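Local coordinates for protein proline dipeptidase (Streptococcus agalactiae, PDB 3OOO) that probably hydrolyses dipeptides that end in proline, using manganese, as an M24B-family peptidase of which this chain is the N-terminal domain, at residues P53-P58 against F71-Y76. Sequence-based numbering, arbitrary orientation.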
loop_
_atom_site.group_PDB
_atom_site.type_symbol
_atom_site.label_atom_id
_atom_site.label_comp_id
_atom_site.label_asym_id
_atom_site.label_seq_id
_atom_site.Cartn_x
_atom_site.Cartn_y
_atom_site.Cartn_z
ATOM N N PRO A 53 24.046 -3.874 -1.997
ATOM C CA PRO A 53 22.692 -3.901 -1.441
ATOM C C PRO A 53 22.636 -4.657 -0.123
ATOM O O PRO A 53 23.542 -5.432 0.192
ATOM C CB PRO A 53 21.884 -4.676 -2.486
ATOM C CG PRO A 53 22.684 -4.654 -3.715
ATOM C CD PRO A 53 24.113 -4.532 -3.314
ATOM N N ILE A 54 21.572 -4.425 0.639
ATOM C CA ILE A 54 21.331 -5.144 1.882
ATOM C C ILE A 54 19.898 -5.648 1.871
ATOM O O ILE A 54 18.970 -4.881 1.625
ATOM C CB ILE A 54 21.578 -4.241 3.119
ATOM C CG1 ILE A 54 23.016 -3.713 3.099
ATOM C CG2 ILE A 54 21.295 -5.012 4.417
ATOM C CD1 ILE A 54 23.353 -2.756 4.209
ATOM N N LEU A 55 19.729 -6.942 2.130
ATOM C CA LEU A 55 18.410 -7.562 2.144
ATOM C C LEU A 55 17.948 -7.840 3.575
ATOM O O LEU A 55 18.686 -8.417 4.371
ATOM C CB LEU A 55 18.438 -8.846 1.301
ATOM C CG LEU A 55 17.201 -9.742 1.273
ATOM C CD1 LEU A 55 15.991 -9.011 0.750
ATOM C CD2 LEU A 55 17.471 -10.956 0.420
ATOM N N PHE A 56 16.736 -7.393 3.894
ATOM C CA PHE A 56 16.121 -7.611 5.202
ATOM C C PHE A 56 14.936 -8.538 5.016
ATOM O O PHE A 56 14.085 -8.264 4.185
ATOM C CB PHE A 56 15.658 -6.263 5.778
ATOM C CG PHE A 56 14.976 -6.358 7.125
ATOM C CD1 PHE A 56 15.668 -6.798 8.245
ATOM C CD2 PHE A 56 13.650 -5.965 7.275
ATOM C CE1 PHE A 56 15.049 -6.864 9.489
ATOM C CE2 PHE A 56 13.018 -6.034 8.520
ATOM C CZ PHE A 56 13.722 -6.476 9.630
ATOM N N VAL A 57 14.878 -9.622 5.784
ATOM C CA VAL A 57 13.796 -10.607 5.659
ATOM C C VAL A 57 13.345 -11.098 7.029
ATOM O O VAL A 57 14.032 -10.867 8.017
ATOM C CB VAL A 57 14.221 -11.842 4.804
ATOM C CG1 VAL A 57 14.362 -11.469 3.336
ATOM C CG2 VAL A 57 15.504 -12.485 5.345
ATOM N N PRO A 58 12.192 -11.787 7.101
ATOM C CA PRO A 58 11.885 -12.447 8.371
ATOM C C PRO A 58 12.972 -13.462 8.704
ATOM O O PRO A 58 13.569 -14.056 7.796
ATOM C CB PRO A 58 10.555 -13.152 8.090
ATOM C CG PRO A 58 9.954 -12.386 6.967
ATOM C CD PRO A 58 11.105 -11.949 6.118
ATOM N N PHE A 71 25.348 -10.503 -1.106
ATOM C CA PHE A 71 25.492 -9.299 -0.290
ATOM C C PHE A 71 24.829 -9.466 1.088
ATOM O O PHE A 71 24.165 -10.480 1.329
ATOM C CB PHE A 71 24.944 -8.087 -1.058
ATOM C CG PHE A 71 23.598 -8.314 -1.693
ATOM C CD1 PHE A 71 22.433 -8.255 -0.931
ATOM C CD2 PHE A 71 23.490 -8.550 -3.063
ATOM C CE1 PHE A 71 21.186 -8.445 -1.516
ATOM C CE2 PHE A 71 22.238 -8.739 -3.662
ATOM C CZ PHE A 71 21.086 -8.685 -2.888
ATOM N N PRO A 72 25.011 -8.489 2.000
ATOM C CA PRO A 72 24.531 -8.691 3.376
ATOM C C PRO A 72 23.032 -8.943 3.516
ATOM O O PRO A 72 22.216 -8.335 2.816
ATOM C CB PRO A 72 24.920 -7.391 4.081
ATOM C CG PRO A 72 26.112 -6.915 3.319
ATOM C CD PRO A 72 25.806 -7.249 1.891
ATOM N N VAL A 73 22.700 -9.857 4.421
ATOM C CA VAL A 73 21.325 -10.204 4.741
ATOM C C VAL A 73 21.160 -10.131 6.252
ATOM O O VAL A 73 22.035 -10.575 6.997
ATOM C CB VAL A 73 20.983 -11.648 4.289
ATOM C CG1 VAL A 73 19.560 -12.044 4.700
ATOM C CG2 VAL A 73 21.157 -11.809 2.785
ATOM N N PHE A 74 20.054 -9.549 6.709
ATOM C CA PHE A 74 19.696 -9.642 8.123
ATOM C C PHE A 74 18.200 -9.846 8.286
ATOM O O PHE A 74 17.441 -9.712 7.331
ATOM C CB PHE A 74 20.251 -8.467 8.957
ATOM C CG PHE A 74 19.575 -7.143 8.715
ATOM C CD1 PHE A 74 18.845 -6.530 9.741
ATOM C CD2 PHE A 74 19.699 -6.481 7.496
ATOM C CE1 PHE A 74 18.230 -5.290 9.550
ATOM C CE2 PHE A 74 19.072 -5.240 7.289
ATOM C CZ PHE A 74 18.347 -4.644 8.322
ATOM N N GLY A 75 17.789 -10.202 9.495
ATOM C CA GLY A 75 16.404 -10.541 9.732
ATOM C C GLY A 75 15.930 -10.213 11.123
ATOM O O GLY A 75 16.684 -9.690 11.950
ATOM N N TYR A 76 14.667 -10.532 11.371
ATOM C CA TYR A 76 14.049 -10.288 12.663
ATOM C C TYR A 76 13.097 -11.421 13.018
ATOM O O TYR A 76 12.408 -11.953 12.153
ATOM C CB TYR A 76 13.321 -8.936 12.666
ATOM C CG TYR A 76 11.984 -8.926 11.949
ATOM C CD1 TYR A 76 10.795 -8.779 12.660
ATOM C CD2 TYR A 76 11.909 -9.076 10.563
ATOM C CE1 TYR A 76 9.560 -8.770 12.011
ATOM C CE2 TYR A 76 10.684 -9.069 9.905
ATOM C CZ TYR A 76 9.519 -8.918 10.634
ATOM O OH TYR A 76 8.315 -8.915 9.983
#
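The ring of Phe71 lies flat against Pro53, whose CB sits 3.9 Å from the ring centroid and almost on the ring normal, a CH-pi contact over one face; Leu55 CB meets the same ring at its edge, in plane. Further along, Phe56 CD1 rests over one face of Phe74, toward the rim and 3.2 Å from Phe74 CE1, while Ile54 CG2 touches the edge of that ring 3.6 Å from Phe74 CE2. The planes of Phe56 and Phe74 meet at 43°. With CG placed between its backbone N and carbonyl carbon (chi1 72°), Phe74 leans back over the neighbouring strand. Phe56 reaches Tyr76 through its CZ, 3.3 Å from Tyr76 CD2; their planes differ by 22°, yet the rings scarcely overlap, completing an aromatic cluster beside helix 82-89. Tyr76 OH is hydrogen-bonded to the backbone N of Gln42. Leu55, Val57 and Val73 point to the other face, against helix 62-68.

Between the faces, Leu55 and Val57 give their N-H groups to Pro72 O and Phe74 O, and Leu55 O accepts from Phe74 N at 2.9 Å, the alternation of parallel strands; the bond from Tyr76 N to Val57 O is weak. Pro53 O is buried against Phe71 and Pro72 with no hydrogen-bond donor. Parallel strands 54-58 and 73-76, joined through helix 62-68, form a beta-alpha-beta crossover at one margin of the mixed sheet of the creatinase/prolidase N-terminal domain.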